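Local coordinates for protein FAD-dependent pyridine nucleotide-disulphide oxidoreductase (Desulfovibrio vulgaris, PDB 3IWA) that probably catalyses FAD-dependent electron transfer from a reduced pyridine nucleotide to an as yet undefined disulphide or related acceptor, working as a dimer, at residues A19-R24 / I322-A327; V85-H90 / I101-T106; F149-I154 / A179-I184; V367-E372 / N455-V460. One frame throughout, in Å; residues are numbered along the deposited sequence. Where two conformers were deposited one is given.

Contact 1 of 4, residues A19-R24 / I322-A327; sequences ACRFKR and IGTNLA
Two helices lying on the parallel sheet of the Rossmann-type domain meet here: F22 and R21 of helix 14-25, which follows the first strand of that sheet, touch G323, T324 and L326 of helix 314-326. The short helical segments run in roughly the same direction, 39° apart, with axes 7.4 Å from each other at closest approach. G323 lies at the point where the backbones come nearest. Its bare CA lets the aliphatic part of R21 lie against it, R21 CG standing 3.6 Å from G323 CA, while F22 CA makes a CA-H...O contact with G323 O.

Beyond that point R21 bends at chi2 (66°), which carries its guanidinium to T324. The group grips one hydroxyl side-on with two nitrogens: R21 NE lies 2.6 Å from T324 OG1 and R21 NH2 lies 2.9 Å from the same T324 OG1. The oxygen sits only 1° out of the guanidinium plane, although the NH2 bond is the more bent. T324 OG1 is also hydrogen-bonded to R320 O, so the receiving hydroxyl is tethered to its own helix.

On the sheet side, the F22 ring crosses L326 at about a right angle; its atom CD1 comes 3.6 Å from L326 CB, and the same CD1 reaches A327 CB at 4.2 Å. V31 and F290, on strands beneath, pack against F22 and L326 respectively. Helix 14-25 following strand 5-9 of the parallel sheet, with helix 314-326 beside it, is consistent with the FAD-binding Rossmann-type domain of this family.

Contact 2 of 4, residues V85-H90 / I101-T106; sequences VETRAH and IENLRT
R88 and E102 form a hydrogen-bonded pair near the open end of the antiparallel beta hairpin of strands 87-93 and 98-103. R88 N donates to E102 O over 3.0 Å, and E102 N donates back to R88 O over 2.8 Å. T87 with N103 and A89 with I101 are the flanking non-hydrogen-bonded pairs. A further backbone bond, from L104 N to E86 O at 3.0 Å, prolongs the pairing past the regular strands and is nearly straight (175°).

The side chains divide between the two faces. On that of T87, A89 and I101, the I101 branch ending in CD1 meets T87 CG2 at 4.0 Å, and both residues also pack against I34 of the neighbouring parallel sheet. On the other face, both methyls of L104 rest against one side of the R88 chain, with R88 CG 3.7 Å from L104 CD1. E102, also on this face, turns its carboxylate to R109 in a salt bridge.

At the open end of the hairpin E86 and R105 form a salt bridge. R105 NE donates to E86 OE2 at 3.0 Å, on its syn side; the carboxylate and guanidinium planes are 87° apart, and this is not a coplanar paired bridge.

Residues farther out hold these groups in place. D35 OD1 accepts from T87 N and Q36 OE1 from A89 N, tying the first strand to the loop after strand 30-34. Where the second strand ends, N103 closes an Asx turn that presents L104 and R105 to the first strand: its OD1 accepts from R105 N at 3.1 Å, in the carbonyl plane.

Contact 3 of 4, residues F149-I154 / A179-I184; sequences FVQHAI and ADMWGI
Polar and apolar contacts join Q151, near the end of helix 144-153, and I154, just after it, to M181 and W182 of the 169-182 region. Helix 169-182 lies between strands 161-165 and 185-189 in a beta-alpha-beta crossover of the second Rossmann-type domain; the GxGxxG pattern G166, G168, G171 runs from the turn after strand 161-165 into the start of this helix, consistent with dinucleotide binding.

One hydrogen bond spans the contact: W182 NE1 donates to Q151 O over 3.0 Å. The bond is moderately straight at 154°, and the acceptor lies 13° out of the indole plane. It gives the backbone carbonyl of Q151 a side-chain partner where its own helix is finishing.

Aromatic faces take part in the apolar contacts. I154 CG2 stands over one face of the W182 five-membered ring in a CH-pi contact, 4.1 Å from the centroid and 12° off the normal. The opposite face of the indole is lined by M181 CB, leaving the ring between its own neighbour and the isoleucine. M181 bends at chi3, and its methyl CE lies over one face of the H152 imidazole, toward the rim; H152 ND1 is bonded to E148 O.

Aliphatic packing completes the set on the sheet side. I154 and I184 both lean on L178 of helix 169-182, and they touch each other through I154 CG2 and I184 CD1, 4.3 Å apart.

Contact 4 of 4, residues V367-E372 / N455-V460; sequences VNVHVE and NVADNV
A notably tight methyl pair marks the middle of this strand-helix contact: V369 CG1 and V456 CG1 are 3.5 Å apart, closer than usual for two carbons. The rest is equally apolar, and no hydrogen bond passes between strand 366-372 and helix 449-461.

V369 is the central residue. With CG1 anti to its backbone N (chi1 178°), that methyl meets V456, while the other, CG2, reaches A457 CB at 3.9 Å. The small A457 allows the backbones to draw together, the CA atoms of V369 and A457 being 5.9 Å apart. Two residues along the strand in either direction, the same face continues: V371 CG2 lies 4.0 Å from V456 CG2, and V367 CG2 lies 4.0 Å from V460 CG1. The segment directions differ by 138°; of V456 and V460, one helical turn apart, the first meets V369 and V371 and the second V367.

Around this seam the strand pairs with 386-393 at the edge of its sheet. The helix meets the second subunit through D458, which forms a salt bridge with R320 of that subunit. A helix packed on an antiparallel sheet and facing the partner chain is characteristic of the C-terminal dimerisation domain of this reductase family.

Contacts 1 and 3 each bring two helices together, in the first and second Rossmann-type domains, but contact 1 relies on a glycine and an arginine-hydroxyl grip, whereas contact 3 relies on an indole. Contact 2 alone is built on strand pairing, and most of its side chains are at or near the surface. Contact 4, in the dimerisation domain, is purely apolar. None of the four is wholly buried. Contacts 2 and 4 lie farthest apart, about 56 Å between centres. Within one chain contacts 1 and 4 are about 45 Å apart, yet across the dimer R21 approaches D458 and N459 of the other subunit, through weak interactions.

Contact 1 of 4, residues A19-R24 / I322-A327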
loop_
_atom_site.group_PDB
_atom_site.type_symbol
_atom_site.label_atom_id
_atom_site.label_comp_id
_atom_site.label_asym_id
_atom_site.label_seq_id
_atom_site.Cartn_x
_atom_site.Cartn_y
_atom_site.Cartn_z
ATOM N N ALA A 19 -1.417 28.681 5.174
ATOM C CA ALA A 19 -2.123 29.797 5.745
ATOM C C ALA A 19 -3.458 29.329 6.313
ATOM O O ALA A 19 -3.817 29.700 7.422
ATOM C CB ALA A 19 -2.328 30.871 4.689
ATOM N N CYS A 20 -4.196 28.531 5.542
ATOM C CA CYS A 20 -5.467 27.982 5.995
ATOM C C CYS A 20 -5.319 27.102 7.240
ATOM O O CYS A 20 -6.125 27.175 8.172
ATOM C CB CYS A 20 -6.118 27.172 4.888
ATOM S SG CYS A 20 -7.554 26.308 5.471
ATOM N N ARG A 21 -4.285 26.277 7.274
ATOM C CA ARG A 21 -4.021 25.471 8.468
ATOM C C ARG A 21 -3.637 26.381 9.650
ATOM O O ARG A 21 -4.053 26.165 10.801
ATOM C CB ARG A 21 -2.895 24.479 8.183
ATOM C CG ARG A 21 -2.322 23.784 9.372
ATOM C CD ARG A 21 -3.312 22.849 10.061
ATOM N NE ARG A 21 -2.653 22.109 11.146
ATOM C CZ ARG A 21 -3.292 21.336 12.015
ATOM N NH1 ARG A 21 -4.595 21.162 11.920
ATOM N NH2 ARG A 21 -2.623 20.711 12.961
ATOM N N PHE A 22 -2.807 27.384 9.359
ATOM C CA PHE A 22 -2.413 28.350 10.374
ATOM C C PHE A 22 -3.624 28.986 11.060
ATOM O O PHE A 22 -3.734 28.988 12.294
ATOM C CB PHE A 22 -1.586 29.456 9.756
ATOM C CG PHE A 22 -1.235 30.543 10.716
ATOM C CD1 PHE A 22 -0.671 30.245 11.924
ATOM C CD2 PHE A 22 -1.459 31.879 10.396
ATOM C CE1 PHE A 22 -0.321 31.261 12.833
ATOM C CE2 PHE A 22 -1.106 32.871 11.277
ATOM C CZ PHE A 22 -0.525 32.554 12.495
ATOM N N LYS A 23 -4.510 29.505 10.212
ATOM C CA LYS A 23 -5.720 30.199 10.620
ATOM C C LYS A 23 -6.671 29.295 11.402
ATOM O O LYS A 23 -7.218 29.727 12.407
ATOM C CB LYS A 23 -6.420 30.827 9.408
ATOM C CG LYS A 23 -5.705 32.078 8.819
ATOM C CD LYS A 23 -5.718 33.327 9.745
ATOM C CE LYS A 23 -7.122 33.959 9.942
ATOM N NZ LYS A 23 -7.208 34.830 11.182
ATOM N N ARG A 24 -6.823 28.029 11.009
ATOM C CA ARG A 24 -7.712 27.147 11.756
ATOM C C ARG A 24 -7.220 27.080 13.209
ATOM O O ARG A 24 -8.024 27.166 14.126
ATOM C CB ARG A 24 -7.848 25.755 11.107
ATOM N N ILE A 322 3.823 23.236 7.929
ATOM C CA ILE A 322 4.247 24.608 8.098
ATOM C C ILE A 322 3.139 25.377 8.852
ATOM O O ILE A 322 3.406 26.113 9.788
ATOM C CB ILE A 322 4.630 25.320 6.772
ATOM C CG1 ILE A 322 5.887 24.682 6.166
ATOM C CG2 ILE A 322 4.791 26.844 7.047
ATOM C CD1 ILE A 322 6.163 25.027 4.696
ATOM N N GLY A 323 1.895 25.151 8.484
ATOM C CA GLY A 323 0.742 25.743 9.193
ATOM C C GLY A 323 0.711 25.573 10.705
ATOM O O GLY A 323 0.487 26.528 11.466
ATOM N N THR A 324 0.950 24.344 11.127
ATOM C CA THR A 324 0.984 23.934 12.520
ATOM C C THR A 324 2.167 24.549 13.243
ATOM O O THR A 324 2.049 24.990 14.407
ATOM C CB THR A 324 1.022 22.362 12.554
ATOM O OG1 THR A 324 -0.183 21.873 11.961
ATOM C CG2 THR A 324 1.164 21.784 13.955
ATOM N N ASN A 325 3.321 24.579 12.579
ATOM C CA ASN A 325 4.501 25.143 13.200
ATOM C C ASN A 325 4.460 26.686 13.267
ATOM O O ASN A 325 5.054 27.232 14.158
ATOM C CB ASN A 325 5.776 24.626 12.527
ATOM C CG ASN A 325 5.964 23.140 12.754
ATOM O OD1 ASN A 325 5.305 22.590 13.637
ATOM N ND2 ASN A 325 6.862 22.480 11.980
ATOM N N LEU A 326 3.774 27.357 12.326
ATOM C CA LEU A 326 3.509 28.803 12.422
ATOM C C LEU A 326 2.665 29.095 13.644
ATOM O O LEU A 326 2.798 30.169 14.224
ATOM C CB LEU A 326 2.748 29.353 11.217
ATOM C CG LEU A 326 3.415 29.335 9.844
ATOM C CD1 LEU A 326 2.372 29.553 8.712
ATOM C CD2 LEU A 326 4.512 30.369 9.824
ATOM N N ALA A 327 1.790 28.146 14.009
ATOM C CA ALA A 327 1.010 28.224 15.258
ATOM C C ALA A 327 1.709 27.654 16.482
ATOM O O ALA A 327 1.044 27.278 17.407
ATOM C CB ALA A 327 -0.325 27.585 15.104
#

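Contact 2 of 4, residues V85-H90 / I101-T106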
loop_
_atom_site.group_PDB
_atom_site.type_symbol
_atom_site.label_atom_id
_atom_site.label_comp_id
_atom_site.label_asym_id
_atom_site.label_seq_id
_atom_site.Cartn_x
_atom_site.Cartn_y
_atom_site.Cartn_z
ATOM N N VAL A 85 -2.568 40.349 -5.096
ATOM C CA VAL A 85 -2.213 39.819 -6.412
ATOM C C VAL A 85 -1.335 40.780 -7.222
ATOM O O VAL A 85 -1.126 41.932 -6.842
ATOM C CB VAL A 85 -3.466 39.418 -7.232
ATOM C CG1 VAL A 85 -4.229 38.301 -6.494
ATOM C CG2 VAL A 85 -4.369 40.633 -7.509
ATOM N N GLU A 86 -0.805 40.276 -8.330
ATOM C CA GLU A 86 0.150 41.020 -9.157
ATOM C C GLU A 86 1.151 41.837 -8.318
ATOM O O GLU A 86 1.444 42.991 -8.635
ATOM C CB GLU A 86 -0.595 41.904 -10.172
ATOM C CG GLU A 86 -1.481 41.100 -11.128
ATOM C CD GLU A 86 -1.902 41.883 -12.383
ATOM O OE1 GLU A 86 -1.043 42.117 -13.270
ATOM O OE2 GLU A 86 -3.100 42.244 -12.497
ATOM N N THR A 87 1.676 41.206 -7.268
ATOM C CA THR A 87 2.560 41.844 -6.287
ATOM C C THR A 87 3.808 41.002 -6.104
ATOM O O THR A 87 3.713 39.787 -6.009
ATOM C CB THR A 87 1.861 41.949 -4.925
ATOM O OG1 THR A 87 0.581 42.557 -5.102
ATOM C CG2 THR A 87 2.654 42.749 -3.970
ATOM N N ARG A 88 4.965 41.656 -6.035
ATOM C CA ARG A 88 6.255 40.976 -5.868
ATOM C C ARG A 88 6.979 41.368 -4.608
ATOM O O ARG A 88 7.065 42.538 -4.296
ATOM C CB ARG A 88 7.197 41.323 -7.010
ATOM C CG ARG A 88 6.911 40.577 -8.262
ATOM C CD ARG A 88 8.087 40.556 -9.211
ATOM N NE ARG A 88 8.643 39.200 -9.337
ATOM C CZ ARG A 88 9.886 38.853 -9.014
ATOM N NH1 ARG A 88 10.747 39.754 -8.541
ATOM N NH2 ARG A 88 10.269 37.598 -9.175
ATOM N N ALA A 89 7.545 40.392 -3.908
ATOM C CA ALA A 89 8.489 40.695 -2.837
ATOM C C ALA A 89 9.793 41.044 -3.526
ATOM O O ALA A 89 10.200 40.365 -4.465
ATOM C CB ALA A 89 8.674 39.521 -1.899
ATOM N N HIS A 90 10.420 42.125 -3.081
ATOM C CA HIS A 90 11.650 42.618 -3.706
ATOM C C HIS A 90 12.834 42.209 -2.864
ATOM O O HIS A 90 13.870 41.846 -3.404
ATOM C CB HIS A 90 11.595 44.144 -3.896
ATOM C CG HIS A 90 12.929 44.785 -4.139
ATOM N ND1 HIS A 90 13.593 45.501 -3.162
ATOM C CD2 HIS A 90 13.716 44.830 -5.243
ATOM C CE1 HIS A 90 14.741 45.939 -3.645
ATOM N NE2 HIS A 90 14.840 45.549 -4.906
ATOM N N ILE A 101 7.587 45.089 -0.798
ATOM C CA ILE A 101 6.819 44.554 -1.908
ATOM C C ILE A 101 6.522 45.663 -2.914
ATOM O O ILE A 101 6.537 46.855 -2.562
ATOM C CB ILE A 101 5.527 43.868 -1.412
ATOM C CG1 ILE A 101 4.531 44.880 -0.836
ATOM C CG2 ILE A 101 5.874 42.816 -0.330
ATOM C CD1 ILE A 101 3.232 44.257 -0.324
ATOM N N GLU A 102 6.273 45.266 -4.160
ATOM C CA GLU A 102 5.858 46.211 -5.190
ATOM C C GLU A 102 4.754 45.624 -6.065
ATOM O O GLU A 102 4.889 44.550 -6.621
ATOM C CB GLU A 102 7.069 46.702 -6.008
ATOM C CG GLU A 102 7.390 45.960 -7.284
ATOM C CD GLU A 102 8.634 46.519 -7.978
ATOM O OE1 GLU A 102 9.746 46.369 -7.400
ATOM O OE2 GLU A 102 8.496 47.093 -9.100
ATOM N N ASN A 103 3.636 46.337 -6.115
ATOM C CA ASN A 103 2.563 46.088 -7.066
ATOM C C ASN A 103 3.086 46.386 -8.477
ATOM O O ASN A 103 3.584 47.471 -8.723
ATOM C CB ASN A 103 1.374 46.986 -6.724
ATOM C CG ASN A 103 0.128 46.635 -7.511
ATOM O OD1 ASN A 103 0.125 46.699 -8.734
ATOM N ND2 ASN A 103 -0.939 46.257 -6.810
ATOM N N LEU A 104 2.989 45.421 -9.386
ATOM C CA LEU A 104 3.666 45.499 -10.694
ATOM C C LEU A 104 2.936 46.375 -11.741
ATOM O O LEU A 104 3.522 46.783 -12.741
ATOM C CB LEU A 104 3.887 44.080 -11.240
ATOM C CG LEU A 104 4.822 43.166 -10.427
ATOM C CD1 LEU A 104 4.845 41.788 -11.032
ATOM C CD2 LEU A 104 6.243 43.726 -10.366
ATOM N N ARG A 105 1.662 46.666 -11.481
ATOM C CA ARG A 105 0.801 47.455 -12.366
ATOM C C ARG A 105 0.887 48.949 -12.062
ATOM O O ARG A 105 1.114 49.765 -12.965
ATOM C CB ARG A 105 -0.663 47.013 -12.206
ATOM C CG ARG A 105 -1.066 45.862 -13.093
ATOM C CD ARG A 105 -2.568 45.575 -13.037
ATOM N NE ARG A 105 -2.957 44.703 -14.151
ATOM C CZ ARG A 105 -3.295 45.117 -15.375
ATOM N NH1 ARG A 105 -3.331 46.422 -15.675
ATOM N NH2 ARG A 105 -3.617 44.214 -16.308
ATOM N N THR A 106 0.681 49.280 -10.787
ATOM C CA THR A 106 0.676 50.656 -10.300
ATOM C C THR A 106 2.060 51.142 -9.839
ATOM O O THR A 106 2.316 52.345 -9.775
ATOM C CB THR A 106 -0.302 50.808 -9.120
ATOM O OG1 THR A 106 0.210 50.111 -7.979
ATOM C CG2 THR A 106 -1.678 50.254 -9.472
#

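Contact 3 of 4, residues F149-I154 / A179-I184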
loop_
_atom_site.group_PDB
_atom_site.type_symbol
_atom_site.label_atom_id
_atom_site.label_comp_id
_atom_site.label_asym_id
_atom_site.label_seq_id
_atom_site.Cartn_x
_atom_site.Cartn_y
_atom_site.Cartn_z
ATOM N N PHE A 149 -3.678 24.389 -16.145
ATOM C CA PHE A 149 -3.896 25.725 -16.714
ATOM C C PHE A 149 -3.732 25.751 -18.236
ATOM O O PHE A 149 -4.647 26.171 -18.957
ATOM C CB PHE A 149 -2.946 26.744 -16.077
ATOM C CG PHE A 149 -2.965 28.106 -16.748
ATOM C CD1 PHE A 149 -4.004 29.008 -16.503
ATOM C CD2 PHE A 149 -1.938 28.486 -17.618
ATOM C CE1 PHE A 149 -4.030 30.267 -17.118
ATOM C CE2 PHE A 149 -1.947 29.742 -18.242
ATOM C CZ PHE A 149 -2.996 30.636 -17.991
ATOM N N VAL A 150 -2.566 25.323 -18.722
ATOM C CA VAL A 150 -2.306 25.303 -20.178
ATOM C C VAL A 150 -3.375 24.471 -20.899
ATOM O O VAL A 150 -3.928 24.919 -21.893
ATOM C CB VAL A 150 -0.864 24.790 -20.519
ATOM C CG1 VAL A 150 -0.736 24.373 -21.997
ATOM C CG2 VAL A 150 0.167 25.837 -20.162
ATOM N N GLN A 151 -3.684 23.288 -20.363
ATOM C CA GLN A 151 -4.663 22.366 -20.971
ATOM C C GLN A 151 -6.049 22.996 -21.147
ATOM O O GLN A 151 -6.703 22.781 -22.170
ATOM C CB GLN A 151 -4.801 21.082 -20.141
ATOM C CG GLN A 151 -3.671 20.096 -20.313
ATOM C CD GLN A 151 -3.624 19.024 -19.226
ATOM O OE1 GLN A 151 -4.636 18.671 -18.609
ATOM N NE2 GLN A 151 -2.437 18.483 -19.008
ATOM N N HIS A 152 -6.491 23.760 -20.144
ATOM C CA HIS A 152 -7.820 24.401 -20.166
ATOM C C HIS A 152 -7.813 25.807 -20.792
ATOM O O HIS A 152 -8.874 26.405 -20.961
ATOM C CB HIS A 152 -8.464 24.404 -18.753
ATOM C CG HIS A 152 -8.836 23.033 -18.257
ATOM N ND1 HIS A 152 -7.894 22.071 -17.951
ATOM C CD2 HIS A 152 -10.043 22.453 -18.029
ATOM C CE1 HIS A 152 -8.498 20.962 -17.551
ATOM N NE2 HIS A 152 -9.804 21.166 -17.591
ATOM N N ALA A 153 -6.641 26.322 -21.158
ATOM C CA ALA A 153 -6.550 27.619 -21.877
ATOM C C ALA A 153 -6.607 27.429 -23.398
ATOM O O ALA A 153 -6.891 28.368 -24.150
ATOM C CB ALA A 153 -5.276 28.368 -21.482
ATOM N N ILE A 154 -6.299 26.208 -23.833
ATOM C CA ILE A 154 -6.467 25.795 -25.229
ATOM C C ILE A 154 -7.939 25.415 -25.464
ATOM O O ILE A 154 -8.645 24.942 -24.548
ATOM C CB ILE A 154 -5.555 24.579 -25.589
ATOM C CG1 ILE A 154 -4.077 24.969 -25.492
ATOM C CG2 ILE A 154 -5.892 24.012 -26.984
ATOM C CD1 ILE A 154 -3.175 23.814 -25.176
ATOM N N ALA A 179 -3.055 15.292 -26.904
ATOM C CA ALA A 179 -3.548 14.369 -27.932
ATOM C C ALA A 179 -4.966 13.886 -27.631
ATOM O O ALA A 179 -5.767 13.704 -28.540
ATOM C CB ALA A 179 -2.602 13.190 -28.115
ATOM N N ASP A 180 -5.301 13.720 -26.356
ATOM C CA ASP A 180 -6.575 13.083 -25.982
ATOM C C ASP A 180 -7.753 14.039 -25.782
ATOM O O ASP A 180 -8.867 13.720 -26.163
ATOM C CB ASP A 180 -6.386 12.230 -24.720
ATOM C CG ASP A 180 -7.037 10.875 -24.834
ATOM O OD1 ASP A 180 -6.975 10.272 -25.931
ATOM O OD2 ASP A 180 -7.603 10.411 -23.826
ATOM N N MET A 181 -7.520 15.185 -25.148
ATOM C CA MET A 181 -8.584 16.171 -24.947
ATOM C C MET A 181 -8.832 16.909 -26.239
ATOM O O MET A 181 -9.964 17.273 -26.527
ATOM C CB MET A 181 -8.224 17.241 -23.901
ATOM C CG MET A 181 -8.148 16.805 -22.426
ATOM S SD MET A 181 -7.149 17.998 -21.452
ATOM C CE MET A 181 -8.187 19.457 -21.381
ATOM N N TRP A 182 -7.778 17.173 -27.003
ATOM C CA TRP A 182 -7.900 18.108 -28.103
ATOM C C TRP A 182 -7.504 17.594 -29.473
ATOM O O TRP A 182 -7.606 18.349 -30.441
ATOM C CB TRP A 182 -7.072 19.348 -27.808
ATOM C CG TRP A 182 -7.468 20.064 -26.583
ATOM C CD1 TRP A 182 -6.679 20.327 -25.505
ATOM C CD2 TRP A 182 -8.751 20.626 -26.294
ATOM N NE1 TRP A 182 -7.388 21.026 -24.559
ATOM C CE2 TRP A 182 -8.664 21.221 -25.017
ATOM C CE3 TRP A 182 -9.966 20.683 -26.986
ATOM C CZ2 TRP A 182 -9.743 21.861 -24.417
ATOM C CZ3 TRP A 182 -11.036 21.327 -26.394
ATOM C CH2 TRP A 182 -10.919 21.907 -25.121
ATOM N N GLY A 183 -7.061 16.339 -29.579
ATOM C CA GLY A 183 -6.599 15.811 -30.880
ATOM C C GLY A 183 -5.421 16.553 -31.540
ATOM O O GLY A 183 -5.258 16.555 -32.767
ATOM N N ILE A 184 -4.584 17.163 -30.715
ATOM C CA ILE A 184 -3.415 17.881 -31.181
ATOM C C ILE A 184 -2.351 16.875 -31.583
ATOM O O ILE A 184 -2.078 15.928 -30.850
ATOM C CB ILE A 184 -2.888 18.821 -30.071
ATOM C CG1 ILE A 184 -3.921 19.918 -29.775
ATOM C CG2 ILE A 184 -1.596 19.444 -30.484
ATOM C CD1 ILE A 184 -3.650 20.735 -28.500
#

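Contact 4 of 4, residues V367-E372 / N455-V460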
loop_
_atom_site.group_PDB
_atom_site.type_symbol
_atom_site.label_atom_id
_atom_site.label_comp_id
_atom_site.label_asym_id
_atom_site.label_seq_id
_atom_site.Cartn_x
_atom_site.Cartn_y
_atom_site.Cartn_z
ATOM N N VAL A 367 20.657 -4.413 -8.328
ATOM C CA VAL A 367 20.112 -5.282 -9.346
ATOM C C VAL A 367 18.627 -5.009 -9.517
ATOM O O VAL A 367 17.911 -4.752 -8.563
ATOM C CB VAL A 367 20.403 -6.783 -9.032
ATOM C CG1 VAL A 367 20.595 -7.010 -7.555
ATOM C CG2 VAL A 367 19.301 -7.655 -9.510
ATOM N N ASN A 368 18.183 -5.041 -10.754
ATOM C CA ASN A 368 16.810 -4.866 -11.098
ATOM C C ASN A 368 16.168 -6.233 -11.318
ATOM O O ASN A 368 16.526 -6.953 -12.253
ATOM C CB ASN A 368 16.724 -4.055 -12.385
ATOM C CG ASN A 368 15.397 -3.340 -12.558
ATOM O OD1 ASN A 368 14.865 -3.279 -13.657
ATOM N ND2 ASN A 368 14.876 -2.767 -11.490
ATOM N N VAL A 369 15.219 -6.576 -10.457
ATOM C CA VAL A 369 14.459 -7.826 -10.539
ATOM C C VAL A 369 13.046 -7.571 -11.074
ATOM O O VAL A 369 12.315 -6.776 -10.531
ATOM C CB VAL A 369 14.360 -8.409 -9.118
ATOM C CG1 VAL A 369 13.552 -9.685 -9.091
ATOM C CG2 VAL A 369 15.742 -8.633 -8.560
ATOM N N HIS A 370 12.648 -8.250 -12.128
ATOM C CA HIS A 370 11.305 -8.060 -12.667
ATOM C C HIS A 370 10.416 -9.292 -12.476
ATOM O O HIS A 370 10.878 -10.402 -12.382
ATOM C CB HIS A 370 11.349 -7.669 -14.140
ATOM C CG HIS A 370 12.184 -8.578 -14.967
ATOM N ND1 HIS A 370 11.667 -9.695 -15.591
ATOM C CD2 HIS A 370 13.513 -8.574 -15.233
ATOM C CE1 HIS A 370 12.640 -10.336 -16.221
ATOM N NE2 HIS A 370 13.770 -9.676 -16.022
ATOM N N VAL A 371 9.126 -9.042 -12.437
ATOM C CA VAL A 371 8.128 -10.045 -12.275
ATOM C C VAL A 371 6.950 -9.602 -13.099
ATOM O O VAL A 371 6.631 -8.415 -13.110
ATOM C CB VAL A 371 7.694 -10.106 -10.815
ATOM C CG1 VAL A 371 6.391 -10.793 -10.724
ATOM C CG2 VAL A 371 8.771 -10.797 -9.957
ATOM N N GLU A 372 6.328 -10.542 -13.812
ATOM C CA GLU A 372 5.104 -10.273 -14.600
ATOM C C GLU A 372 3.987 -11.210 -14.178
ATOM O O GLU A 372 4.258 -12.272 -13.622
ATOM C CB GLU A 372 5.348 -10.429 -16.110
ATOM C CG GLU A 372 6.375 -9.460 -16.676
ATOM C CD GLU A 372 7.796 -9.812 -16.274
ATOM O OE1 GLU A 372 8.123 -11.019 -16.239
ATOM O OE2 GLU A 372 8.592 -8.891 -16.004
ATOM N N ASN A 455 10.636 -12.823 -3.361
ATOM C CA ASN A 455 11.164 -14.192 -3.478
ATOM C C ASN A 455 12.134 -14.336 -4.670
ATOM O O ASN A 455 13.223 -14.899 -4.513
ATOM C CB ASN A 455 10.015 -15.203 -3.591
ATOM C CG ASN A 455 9.115 -15.238 -2.317
ATOM O OD1 ASN A 455 9.432 -14.686 -1.252
ATOM N ND2 ASN A 455 8.006 -15.893 -2.455
ATOM N N VAL A 456 11.748 -13.802 -5.833
ATOM C CA VAL A 456 12.636 -13.765 -6.990
ATOM C C VAL A 456 13.930 -12.999 -6.717
ATOM O O VAL A 456 15.005 -13.455 -7.082
ATOM C CB VAL A 456 11.963 -13.200 -8.238
ATOM C CG1 VAL A 456 12.987 -13.095 -9.364
ATOM C CG2 VAL A 456 10.777 -14.052 -8.646
ATOM N N ALA A 457 13.855 -11.884 -6.001
ATOM C CA ALA A 457 15.055 -11.129 -5.631
ATOM C C ALA A 457 15.993 -11.859 -4.639
ATOM O O ALA A 457 17.225 -11.737 -4.689
ATOM C CB ALA A 457 14.631 -9.787 -5.049
ATOM N N ASP A 458 15.405 -12.545 -3.670
ATOM C CA ASP A 458 16.177 -13.379 -2.753
ATOM C C ASP A 458 16.833 -14.525 -3.549
ATOM O O ASP A 458 17.988 -14.852 -3.317
ATOM C CB ASP A 458 15.268 -13.910 -1.642
ATOM C CG ASP A 458 15.918 -14.991 -0.795
ATOM O OD1 ASP A 458 17.123 -14.951 -0.508
ATOM O OD2 ASP A 458 15.181 -15.876 -0.379
ATOM N N ASN A 459 16.093 -15.090 -4.500
ATOM C CA ASN A 459 16.651 -16.067 -5.434
ATOM C C ASN A 459 17.765 -15.499 -6.361
ATOM O O ASN A 459 18.850 -16.107 -6.504
ATOM C CB ASN A 459 15.528 -16.702 -6.278
ATOM C CG ASN A 459 14.636 -17.629 -5.465
ATOM O OD1 ASN A 459 14.942 -17.965 -4.323
ATOM N ND2 ASN A 459 13.514 -18.007 -6.039
ATOM N N VAL A 460 17.509 -14.345 -6.996
ATOM C CA VAL A 460 18.553 -13.717 -7.826
ATOM C C VAL A 460 19.791 -13.455 -6.968
ATOM O O VAL A 460 20.879 -13.813 -7.369
ATOM C CB VAL A 460 18.091 -12.440 -8.551
ATOM C CG1 VAL A 460 19.312 -11.686 -9.143
ATOM C CG2 VAL A 460 17.093 -12.772 -9.624
#